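Local coordinates for protein SusD homolog (Bacteroides thetaiotaomicron VPI-5482, PDB 3IHV) that probably binds glycans at the bacterial cell surface, as an outer-membrane lipoprotein of the SusD family would when working with a partner transporter, at residues Y242-L245 and W246-T249; Y461-F465 and E466-R470; S99-I102 and G103-T107. All blocks are in the same frame, centred on the assembly; numbering follows the deposited sequence. Where two conformers were deposited one is given.

Contact 1. Residues Y242-L245 and W246-T249; sequences YEQL and WKNT. With EDO (1,2-ethanediol), chain O.
A trans chi1 of -167° swings the ring of Tyr-242 out from the helix to the side where Trp-246 stands, whose CG lies opposite its own carbonyl carbon. The indole then presents its pyrrole edge to a face of the phenol ring, an edge-to-face stack with planes at 65° in which NE1 of Trp-246 lies 3.4 Å from CE2 of Tyr-242. Leu-245 adds CB over a face of the same five-membered ring, 3.8 Å from Trp-246 CE2, a CH-pi contact; the broad indole suits this buried place because it can meet both neighbours at once. The tyrosine and the tryptophan stand four residues apart, one turn of the alpha helix 242-250, where Lys-247 N and Asn-248 N donate to the carbonyls of Glu-243 and Gln-244. On another flank the bent side chain of Gln-244 brings NE2 within 2.9 Å of Asn-248 OD1; the bond is nearly straight and lies in the Gln-244 amide plane, yet arrives 39° above the Asn-248 carbonyl plane. That amide also grips an ethanediol, probably from the crystallisation liquor: O1 donates to Gln-244 OE1 (2.7 Å). Beside it, Glu-243 OE2 rests 3.2 Å from Lys-247 CE but too far from NZ of that lysine for a salt bridge.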
ATOM      1  N   TYR A 242      12.995  -7.920  11.328  1.00  7.14           N
ATOM      2  CA  TYR A 242      11.716  -7.750  10.607  1.00  7.39           C
ATOM      3  C   TYR A 242      10.600  -7.341  11.540  1.00  6.49           C
ATOM      4  O   TYR A 242       9.771  -6.511  11.171  1.00  6.82           O
ATOM      5  CB  TYR A 242      11.334  -9.041   9.918  1.00  7.11           C
ATOM      6  CG  TYR A 242      10.238  -8.913   8.916  1.00  7.69           C
ATOM      7  CD1 TYR A 242      10.465  -8.306   7.668  1.00  7.29           C
ATOM      8  CD2 TYR A 242       8.998  -9.469   9.149  1.00  7.54           C
ATOM      9  CE1 TYR A 242       9.458  -8.232   6.725  1.00  6.96           C
ATOM     10  CE2 TYR A 242       8.013  -9.408   8.221  1.00  7.09           C
ATOM     11  CZ  TYR A 242       8.230  -8.789   7.015  1.00  8.75           C
ATOM     12  OH  TYR A 242       7.181  -8.733   6.130  1.00  7.73           O
ATOM     13  N   GLU A 243      10.588  -7.936  12.729  1.00  6.31           N
ATOM     14  CA  GLU A 243       9.559  -7.638  13.729  1.00  7.04           C
ATOM     15  C   GLU A 243       9.532  -6.153  14.111  1.00  6.80           C
ATOM     16  O   GLU A 243       8.486  -5.606  14.400  1.00  6.83           O
ATOM     17  CB  GLU A 243       9.721  -8.542  14.964  1.00  7.49           C
ATOM     18  CG  GLU A 243       8.656  -8.289  16.045  1.00  9.94           C
ATOM     19  CD  GLU A 243       8.685  -9.277  17.200  1.00 11.84           C
ATOM     20  OE1 GLU A 243       9.368 -10.304  17.099  1.00 10.73           O
ATOM     21  OE2 GLU A 243       8.041  -8.985  18.223  1.00 13.03           O
ATOM     22  N   GLN A 244      10.699  -5.511  14.103  1.00  6.15           N
ATOM     23  CA  GLN A 244      10.795  -4.106  14.456  1.00  6.44           C
ATOM     24  C   GLN A 244       9.946  -3.227  13.565  1.00  6.51           C
ATOM     25  O   GLN A 244       9.473  -2.175  13.994  1.00  6.20           O
ATOM     26  CB  GLN A 244      12.271  -3.640  14.461  1.00  6.45           C
ATOM     27  CG  GLN A 244      12.476  -2.308  15.173  1.00  6.49           C
ATOM     28  CD  GLN A 244      12.179  -2.394  16.673  1.00  8.43           C
ATOM     29  OE1 GLN A 244      12.651  -3.294  17.343  1.00  7.74           O
ATOM     30  NE2 GLN A 244      11.422  -1.437  17.195  1.00 10.66           N
ATOM     31  N   LEU A 245       9.797  -3.582  12.285  1.00  5.55           N
ATOM     32  CA  LEU A 245       8.916  -2.811  11.452  1.00  6.70           C
ATOM     33  C   LEU A 245       7.489  -2.714  12.009  1.00  5.98           C
ATOM     34  O   LEU A 245       6.837  -1.655  11.891  1.00  7.26           O
ATOM     35  CB  LEU A 245       8.811  -3.438  10.046  1.00  5.64           C
ATOM     36  CG  LEU A 245      10.036  -3.371   9.139  1.00  8.06           C
ATOM     37  CD1 LEU A 245       9.955  -4.380   8.023  1.00  7.91           C
ATOM     38  CD2 LEU A 245      10.236  -1.924   8.610  1.00  5.91           C
ATOM     39  N   TRP A 246       7.009  -3.801  12.602  1.00  7.26           N
ATOM     40  CA  TRP A 246       5.616  -3.895  13.072  1.00  6.50           C
ATOM     41  C   TRP A 246       5.509  -3.238  14.444  1.00  8.45           C
ATOM     42  O   TRP A 246       4.533  -2.509  14.730  1.00  7.98           O
ATOM     43  CB  TRP A 246       5.096  -5.385  12.948  1.00  7.90           C
ATOM     44  CG  TRP A 246       5.504  -5.838  11.585  1.00  5.94           C
ATOM     45  CD1 TRP A 246       6.459  -6.746  11.267  1.00  7.10           C
ATOM     46  CD2 TRP A 246       5.136  -5.212  10.358  1.00  5.87           C
ATOM     47  NE1 TRP A 246       6.679  -6.748   9.925  1.00  7.29           N
ATOM     48  CE2 TRP A 246       5.872  -5.819   9.342  1.00  5.52           C
ATOM     49  CE3 TRP A 246       4.206  -4.229  10.019  1.00  5.25           C
ATOM     50  CZ2 TRP A 246       5.730  -5.455   8.009  1.00  8.28           C
ATOM     51  CZ3 TRP A 246       4.085  -3.872   8.692  1.00  8.62           C
ATOM     52  CH2 TRP A 246       4.838  -4.468   7.727  1.00  7.12           C
ATOM     53  N   LYS A 247       6.523  -3.454  15.276  1.00  7.23           N
ATOM     54  CA  LYS A 247       6.598  -2.730  16.542  1.00  7.91           C
ATOM     55  C   LYS A 247       6.536  -1.232  16.251  1.00  7.52           C
ATOM     56  O   LYS A 247       5.746  -0.504  16.854  1.00  8.14           O
ATOM     57  CB  LYS A 247       7.895  -3.029  17.327  1.00  8.67           C
ATOM     58  CG  LYS A 247       8.022  -4.473  17.786  1.00 13.01           C
ATOM     59  CD  LYS A 247       9.298  -4.721  18.596  1.00 17.24           C
ATOM     60  CE  LYS A 247       9.450  -6.180  19.029  1.00 19.25           C
ATOM     61  NZ  LYS A 247      10.701  -6.421  19.918  1.00 22.03           N
ATOM     62  N   ASN A 248       7.353  -0.766  15.309  1.00  6.64           N
ATOM     63  CA  ASN A 248       7.414   0.657  15.014  1.00  6.72           C
ATOM     64  C   ASN A 248       6.108   1.238  14.488  1.00  6.15           C
ATOM     65  O   ASN A 248       5.599   2.239  15.009  1.00  7.05           O
ATOM     66  CB  ASN A 248       8.513   0.957  13.970  1.00  6.10           C
ATOM     67  CG  ASN A 248       9.910   0.803  14.504  1.00  6.80           C
ATOM     68  OD1 ASN A 248      10.135   0.648  15.711  1.00  8.87           O
ATOM     69  ND2 ASN A 248      10.883   0.933  13.600  1.00  7.77           N
ATOM     70  N   THR A 249       5.554   0.599  13.469  1.00  7.27           N
ATOM     71  CA  THR A 249       4.353   1.137  12.826  1.00  7.15           C
ATOM     72  C   THR A 249       3.114   1.116  13.749  1.00  7.70           C
ATOM     73  O   THR A 249       2.240   1.967  13.623  1.00  7.78           O
ATOM     74  CB  THR A 249       4.106   0.453  11.464  1.00  7.90           C
ATOM     75  OG1 THR A 249       3.401   1.357  10.590  1.00  6.92           O
ATOM     76  CG2 THR A 249       3.334  -0.862  11.648  1.00  7.40           C
TER
HETATM   77  C1  EDO O 558      13.903  -2.053  20.048  1.00 27.24           C
HETATM   78  O1  EDO O 558      13.708  -3.449  19.783  1.00 28.27           O
HETATM   79  C2  EDO O 558      12.777  -1.535  20.925  1.00 27.53           C
HETATM   80  O2  EDO O 558      11.502  -1.626  20.262  1.00 27.77           O

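Contact 2. Residues Y461-F465 and E466-R470; sequences YELSF and EGHRR
Glu-466 folds back over Leu-463, the residue three places earlier, and every atom of its side chain meets something there. CB sits 3.3 Å from Leu-463 O, and CG stays close to the same carbonyl, with Ser-464 O a little farther off. Beyond CG the chain is extended, which carries the carboxylate past the backbone of Leu-463: OE1 approaches its CD2 at 4.2 Å, while OE2 lies 3.5 Å from its CA. The methylene stem can lie against the leucine carbonyl in this way while the charged tip continues to its real partners, since OE2 forms salt bridges with Lys-370 and Arg-396. A buried glutamate is thus paid for by two cations, which probably favour its ionised form.

The carbonyl of Leu-463 beneath has two donors. Leu-463 O accepts the N-H of Glu-466 at 3.0 Å and a proton from a water at 2.7 Å; that water in turn accepts from His-468 N at 3.1 Å, so it links the carbonyl of Leu-463 to the backbone of His-468. CB of Leu-463 meets the edge of the imidazole, 4.0 Å from His-468 CD2, and Glu-466 O stands over one face of that ring. Phe-465 takes a positive phi of 74°, its ring covered on one face by CB of the small Ser-464 and also touching Trp-371. At Gly-467 phi is again positive, 96°, a conformation in which a CB would press against the preceding carbonyl oxygen. Leu-463 to Glu-466 form a type II beta turn, with Phe-465 in the third position, where glycine is common; with Gly-467 and His-468 it makes the link between helices 448-463 and 469-475 in the helix-rich SusD fold.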
ATOM      1  N   TYR A 461       6.351 -12.844   0.060  1.00  8.15           N
ATOM      2  CA  TYR A 461       6.980 -13.129   1.366  1.00  8.02           C
ATOM      3  C   TYR A 461       7.433 -11.880   2.109  1.00  7.87           C
ATOM      4  O   TYR A 461       7.366 -11.834   3.352  1.00  8.42           O
ATOM      5  CB  TYR A 461       8.142 -14.124   1.222  1.00  8.31           C
ATOM      6  CG  TYR A 461       7.744 -15.510   0.703  1.00  6.92           C
ATOM      7  CD1 TYR A 461       6.445 -16.004   0.834  1.00  8.11           C
ATOM      8  CD2 TYR A 461       8.704 -16.372   0.216  1.00  9.27           C
ATOM      9  CE1 TYR A 461       6.113 -17.281   0.422  1.00  9.67           C
ATOM     10  CE2 TYR A 461       8.387 -17.667  -0.172  1.00 11.39           C
ATOM     11  CZ  TYR A 461       7.092 -18.112  -0.069  1.00 11.13           C
ATOM     12  OH  TYR A 461       6.787 -19.393  -0.466  1.00 12.64           O
ATOM     13  N   GLU A 462       7.827 -10.847   1.360  1.00  7.14           N
ATOM     14  CA  GLU A 462       8.305  -9.642   2.009  1.00  7.51           C
ATOM     15  C   GLU A 462       7.202  -8.666   2.389  1.00  6.85           C
ATOM     16  O   GLU A 462       7.230  -8.061   3.483  1.00  7.50           O
ATOM     17  CB  GLU A 462       9.315  -8.922   1.102  1.00  7.74           C
ATOM     18  CG  GLU A 462       9.885  -7.643   1.726  1.00  7.20           C
ATOM     19  CD  GLU A 462      10.615  -7.852   3.054  1.00  6.48           C
ATOM     20  OE1 GLU A 462      11.086  -9.002   3.361  1.00  5.96           O
ATOM     21  OE2 GLU A 462      10.677  -6.863   3.836  1.00  7.79           O
ATOM     22  N   LEU A 463       6.235  -8.513   1.491  1.00  7.80           N
ATOM     23  CA  LEU A 463       5.251  -7.436   1.568  1.00  6.98           C
ATOM     24  C   LEU A 463       3.793  -7.868   1.771  1.00  7.24           C
ATOM     25  O   LEU A 463       2.889  -7.058   1.604  1.00  6.70           O
ATOM     26  CB  LEU A 463       5.346  -6.643   0.252  1.00  7.40           C
ATOM     27  CG  LEU A 463       6.718  -6.093  -0.112  1.00  7.72           C
ATOM     28  CD1 LEU A 463       6.722  -5.652  -1.597  1.00  7.27           C
ATOM     29  CD2 LEU A 463       7.075  -4.949   0.773  1.00  5.97           C
ATOM     30  N   SER A 464       3.562  -9.131   2.131  1.00  6.82           N
ATOM     31  CA  SER A 464       2.219  -9.658   2.248  1.00  6.25           C
ATOM     32  C   SER A 464       1.318  -8.740   3.033  1.00  7.26           C
ATOM     33  O   SER A 464       1.744  -8.206   4.035  1.00  6.50           O
ATOM     34  CB  SER A 464       2.222 -11.053   2.910  1.00  6.70           C
ATOM     35  OG  SER A 464       2.755 -11.047   4.225  1.00  7.76           O
ATOM     36  N   PHE A 465       0.087  -8.519   2.507  1.00  7.23           N
ATOM     37  CA  PHE A 465      -0.968  -7.773   3.196  1.00  7.66           C
ATOM     38  C   PHE A 465      -0.742  -6.248   3.250  1.00  7.60           C
ATOM     39  O   PHE A 465      -1.620  -5.526   3.723  1.00  8.33           O
ATOM     40  CB  PHE A 465      -1.252  -8.350   4.589  1.00  7.16           C
ATOM     41  CG  PHE A 465      -1.216  -9.840   4.612  1.00  5.85           C
ATOM     42  CD1 PHE A 465      -2.028 -10.579   3.747  1.00  8.07           C
ATOM     43  CD2 PHE A 465      -0.341 -10.522   5.461  1.00  6.75           C
ATOM     44  CE1 PHE A 465      -1.953 -11.963   3.736  1.00  9.96           C
ATOM     45  CE2 PHE A 465      -0.273 -11.904   5.429  1.00  7.89           C
ATOM     46  CZ  PHE A 465      -1.066 -12.622   4.554  1.00  8.26           C
ATOM     47  N   GLU A 466       0.405  -5.764   2.762  1.00  7.56           N
ATOM     48  CA  GLU A 466       0.727  -4.327   2.791  1.00  7.03           C
ATOM     49  C   GLU A 466       0.173  -3.540   1.564  1.00  7.70           C
ATOM     50  O   GLU A 466       0.530  -2.383   1.344  1.00  8.35           O
ATOM     51  CB  GLU A 466       2.232  -4.126   2.903  1.00  7.48           C
ATOM     52  CG  GLU A 466       2.822  -4.637   4.196  1.00  7.09           C
ATOM     53  CD  GLU A 466       4.330  -4.554   4.229  1.00  9.47           C
ATOM     54  OE1 GLU A 466       4.911  -3.455   4.013  1.00  8.30           O
ATOM     55  OE2 GLU A 466       4.956  -5.607   4.483  1.00  8.19           O
ATOM     56  N   GLY A 467      -0.677  -4.192   0.773  1.00  8.82           N
ATOM     57  CA  GLY A 467      -1.443  -3.518  -0.266  1.00  9.42           C
ATOM     58  C   GLY A 467      -0.903  -3.522  -1.670  1.00  9.12           C
ATOM     59  O   GLY A 467      -1.402  -2.759  -2.509  1.00  9.86           O
ATOM     60  N   HIS A 468       0.077  -4.370  -1.934  1.00  8.53           N
ATOM     61  CA  HIS A 468       0.738  -4.399  -3.237  1.00  8.07           C
ATOM     62  C   HIS A 468       0.412  -5.562  -4.129  1.00  8.99           C
ATOM     63  O   HIS A 468       0.623  -5.496  -5.351  1.00  7.07           O
ATOM     64  CB  HIS A 468       2.271  -4.402  -3.025  1.00  9.03           C
ATOM     65  CG  HIS A 468       2.715  -3.335  -2.085  1.00  9.78           C
ATOM     66  ND1 HIS A 468       2.506  -1.988  -2.341  1.00 11.97           N
ATOM     67  CD2 HIS A 468       3.206  -3.417  -0.828  1.00  8.79           C
ATOM     68  CE1 HIS A 468       2.907  -1.290  -1.291  1.00 11.03           C
ATOM     69  NE2 HIS A 468       3.340  -2.132  -0.364  1.00  7.42           N
ATOM     70  N   ARG A 469      -0.091  -6.646  -3.564  1.00  7.21           N
ATOM     71  CA  ARG A 469      -0.197  -7.849  -4.366  1.00  8.09           C
ATOM     72  C   ARG A 469      -1.096  -7.736  -5.594  1.00  7.99           C
ATOM     73  O   ARG A 469      -0.733  -8.149  -6.701  1.00  5.91           O
ATOM     74  CB  ARG A 469      -0.605  -9.037  -3.496  1.00  6.97           C
ATOM     75  CG  ARG A 469      -0.535 -10.367  -4.243  1.00  8.80           C
ATOM     76  CD  ARG A 469       0.876 -10.667  -4.683  1.00  9.02           C
ATOM     77  NE  ARG A 469       1.081 -12.036  -5.141  1.00  7.73           N
ATOM     78  CZ  ARG A 469       2.281 -12.493  -5.477  1.00  7.91           C
ATOM     79  NH1 ARG A 469       3.340 -11.691  -5.439  1.00  7.33           N
ATOM     80  NH2 ARG A 469       2.430 -13.747  -5.889  1.00 10.24           N
ATOM     81  N   ARG A 470      -2.297  -7.224  -5.386  1.00  7.29           N
ATOM     82  CA  ARG A 470      -3.227  -7.097  -6.509  1.00  8.81           C
ATOM     83  C   ARG A 470      -2.686  -6.194  -7.602  1.00  9.34           C
ATOM     84  O   ARG A 470      -2.720  -6.545  -8.806  1.00  7.84           O
ATOM     85  CB  ARG A 470      -4.561  -6.616  -5.991  1.00  9.03           C
ATOM     86  CG  ARG A 470      -5.648  -6.544  -7.054  1.00 10.18           C
ATOM     87  CD  ARG A 470      -7.011  -6.524  -6.405  1.00 11.64           C
ATOM     88  NE  ARG A 470      -8.039  -6.184  -7.379  1.00 13.19           N
ATOM     89  CZ  ARG A 470      -9.333  -6.441  -7.274  1.00 11.47           C
ATOM     90  NH1 ARG A 470      -9.827  -7.032  -6.206  1.00 12.50           N
ATOM     91  NH2 ARG A 470     -10.151  -6.048  -8.244  1.00 15.68           N
TER
HETATM   92  O   HOH W   1       1.481  -6.855  -0.691  1.00  8.92           O

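Contact 3. Residues S99-I102 and G103-T107; sequences SNKI and GSYTT
The phenol ring of Tyr-105 carries backbone on one face: CA of Ile-102 stands over it, 4.0 Å from the ring centroid in a CH-pi contact, and the carbonyl carbon of Lys-101 lies above the same face nearer the rim. A chi2 of 8° turns the ring so that its plane nearly contains CA of Tyr-105, and in this pose it lies flat against the chain three and four residues back. On the same side, CG1 of Ile-102 comes to 4.4 Å from Tyr-105 CD2 and CB of Lys-101 to 3.7 Å from Tyr-105 OH. A tyrosine suits the spot because its ring covers the last turn while OH extends farther, to bond Met-14 O.

The helix end is tied off by polar groups. Lys-101 O is gripped by two bonds from Ser-104: OG donates in the carbonyl plane at 2.6 Å, whereas N arrives 43° above that plane at 3.0 Å. A serine does this well, its hydroxyl being short enough to turn back on the carbonyl one turn earlier. Tyr-105 N donates to Ile-102 O at 3.0 Å, from well out of the carbonyl plane, and Lys-110 NZ bonds that oxygen too. On the side of Ser-99, a water takes the place of a direct helical bond, donating to Ser-99 O (2.8 Å) and accepting from Gly-103 N (3.0 Å), as expected where a helix frays. The chain then restarts quickly, for Thr-106 is the N-cap of the next helix and its OG1 accepts from Asp-109 N. This surface turn thus joins helix 75-101 to helix 107-135; Ile-102 and Tyr-105 both pack on Ala-113 of the second, and Lys-101 NZ reaches Lys-11 O at the end of helix 7-11.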
ATOM      1  N   SER A  99       3.879  29.802  -5.433  1.00 10.58           N
ATOM      2  CA  SER A  99       4.588  30.406  -6.572  0.50 11.37           C
ATOM      3  C   SER A  99       4.507  31.928  -6.488  1.00 11.98           C
ATOM      4  O   SER A  99       5.455  32.626  -6.837  1.00 12.31           O
ATOM      5  CB  SER A  99       4.044  29.907  -7.927  0.50 11.90           C
ATOM      6  OG  SER A  99       2.782  30.491  -8.222  0.50 11.93           O
ATOM      7  N   ASN A 100       3.386  32.440  -5.999  1.00 12.95           N
ATOM      8  CA  ASN A 100       3.177  33.868  -5.852  1.00 14.27           C
ATOM      9  C   ASN A 100       3.717  34.497  -4.570  1.00 12.82           C
ATOM     10  O   ASN A 100       3.792  35.706  -4.495  1.00 13.12           O
ATOM     11  CB  ASN A 100       1.672  34.168  -5.937  1.00 14.96           C
ATOM     12  CG  ASN A 100       1.120  33.919  -7.325  1.00 19.67           C
ATOM     13  OD1 ASN A 100       1.843  34.057  -8.316  1.00 26.16           O
ATOM     14  ND2 ASN A 100      -0.148  33.524  -7.405  1.00 25.10           N
ATOM     15  N   LYS A 101       4.104  33.678  -3.595  1.00 11.87           N
ATOM     16  CA  LYS A 101       4.571  34.161  -2.297  0.50 11.06           C
ATOM     17  C   LYS A 101       6.066  34.003  -2.048  1.00 10.59           C
ATOM     18  O   LYS A 101       6.651  34.796  -1.301  1.00 10.37           O
ATOM     19  CB  LYS A 101       3.817  33.425  -1.185  0.50 11.22           C
ATOM     20  CG  LYS A 101       2.307  33.669  -1.165  0.50 11.41           C
ATOM     21  CD  LYS A 101       1.919  35.070  -0.687  0.50 11.78           C
ATOM     22  CE  LYS A 101       0.392  35.169  -0.517  0.50 10.79           C
ATOM     23  NZ  LYS A 101      -0.071  36.426   0.158  0.50 11.82           N
ATOM     24  N   ILE A 102       6.688  32.993  -2.675  1.00  9.40           N
ATOM     25  CA  ILE A 102       8.109  32.674  -2.437  1.00  8.55           C
ATOM     26  C   ILE A 102       9.074  33.845  -2.639  1.00  8.48           C
ATOM     27  O   ILE A 102      10.056  33.975  -1.921  1.00  8.69           O
ATOM     28  CB  ILE A 102       8.536  31.425  -3.248  1.00  8.12           C
ATOM     29  CG1 ILE A 102       9.914  30.927  -2.789  1.00  7.80           C
ATOM     30  CG2 ILE A 102       8.461  31.702  -4.761  1.00  9.07           C
ATOM     31  CD1 ILE A 102      10.325  29.616  -3.394  1.00  6.26           C
ATOM     32  N   GLY A 103       8.771  34.695  -3.607  1.00  8.32           N
ATOM     33  CA  GLY A 103       9.591  35.877  -3.885  1.00  9.11           C
ATOM     34  C   GLY A 103       9.763  36.799  -2.703  1.00  9.27           C
ATOM     35  O   GLY A 103      10.811  37.464  -2.601  1.00  9.23           O
ATOM     36  N   SER A 104       8.743  36.833  -1.836  1.00  8.67           N
ATOM     37  CA  SER A 104       8.713  37.665  -0.629  1.00  9.58           C
ATOM     38  C   SER A 104       9.378  37.035   0.596  1.00  9.03           C
ATOM     39  O   SER A 104       9.611  37.733   1.585  1.00  8.65           O
ATOM     40  CB  SER A 104       7.266  38.028  -0.266  1.00  9.89           C
ATOM     41  OG  SER A 104       6.519  36.920   0.239  1.00 10.73           O
ATOM     42  N   TYR A 105       9.717  35.757   0.516  1.00  7.76           N
ATOM     43  CA  TYR A 105      10.272  35.049   1.639  1.00  7.37           C
ATOM     44  C   TYR A 105      11.738  35.365   1.906  1.00  7.49           C
ATOM     45  O   TYR A 105      12.492  35.728   0.982  1.00  7.05           O
ATOM     46  CB  TYR A 105      10.136  33.554   1.412  1.00  7.40           C
ATOM     47  CG  TYR A 105       8.743  32.975   1.491  1.00  5.96           C
ATOM     48  CD1 TYR A 105       7.593  33.776   1.604  1.00  5.99           C
ATOM     49  CD2 TYR A 105       8.565  31.609   1.330  1.00  6.95           C
ATOM     50  CE1 TYR A 105       6.318  33.210   1.636  1.00  5.98           C
ATOM     51  CE2 TYR A 105       7.299  31.040   1.369  1.00  6.69           C
ATOM     52  CZ  TYR A 105       6.181  31.843   1.537  1.00  4.80           C
ATOM     53  OH  TYR A 105       4.943  31.209   1.514  1.00  7.24           O
ATOM     54  N   THR A 106      12.138  35.198   3.165  1.00  5.89           N
ATOM     55  CA  THR A 106      13.551  35.365   3.551  1.00  6.02           C
ATOM     56  C   THR A 106      14.352  34.243   2.908  1.00  5.36           C
ATOM     57  O   THR A 106      13.780  33.257   2.483  1.00  4.74           O
ATOM     58  CB  THR A 106      13.727  35.217   5.097  1.00  6.07           C
ATOM     59  OG1 THR A 106      13.317  33.902   5.489  1.00  6.10           O
ATOM     60  CG2 THR A 106      12.905  36.262   5.824  1.00  7.90           C
ATOM     61  N   THR A 107      15.668  34.385   2.842  1.00  5.61           N
ATOM     62  CA  THR A 107      16.537  33.338   2.278  1.00  6.21           C
ATOM     63  C   THR A 107      16.263  31.956   2.863  1.00  5.23           C
ATOM     64  O   THR A 107      16.144  30.977   2.144  1.00  3.63           O
ATOM     65  CB  THR A 107      17.993  33.743   2.511  1.00  7.06           C
ATOM     66  OG1 THR A 107      18.171  35.018   1.892  1.00  7.95           O
ATOM     67  CG2 THR A 107      18.958  32.729   1.921  1.00  9.08           C
TER
HETATM   68  O   HOH W   2       6.814  34.834  -5.820  1.00 11.77           O

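In the fold
From the N terminus the chain comes first to contact 3, the turn between helices 75-101 and 107-135, then to contact 1 within helix 242-250, and last to contact 2, between helices 448-463 and 469-475. Each is closed before the next begins, so none nests or crosses. Contact 3 sits apart at the periphery, its centre about 41 Å from that of contact 1 and 42 Å from that of contact 2. The other two meet although more than two hundred residues separate them: Tyr-242 OH is probably hydrogen-bonded to Glu-462 O at 2.7 Å, and Trp-246 CH2 packs 3.4 Å from Glu-466 OE2, tying helix 242-250 to the turn after helix 448-463.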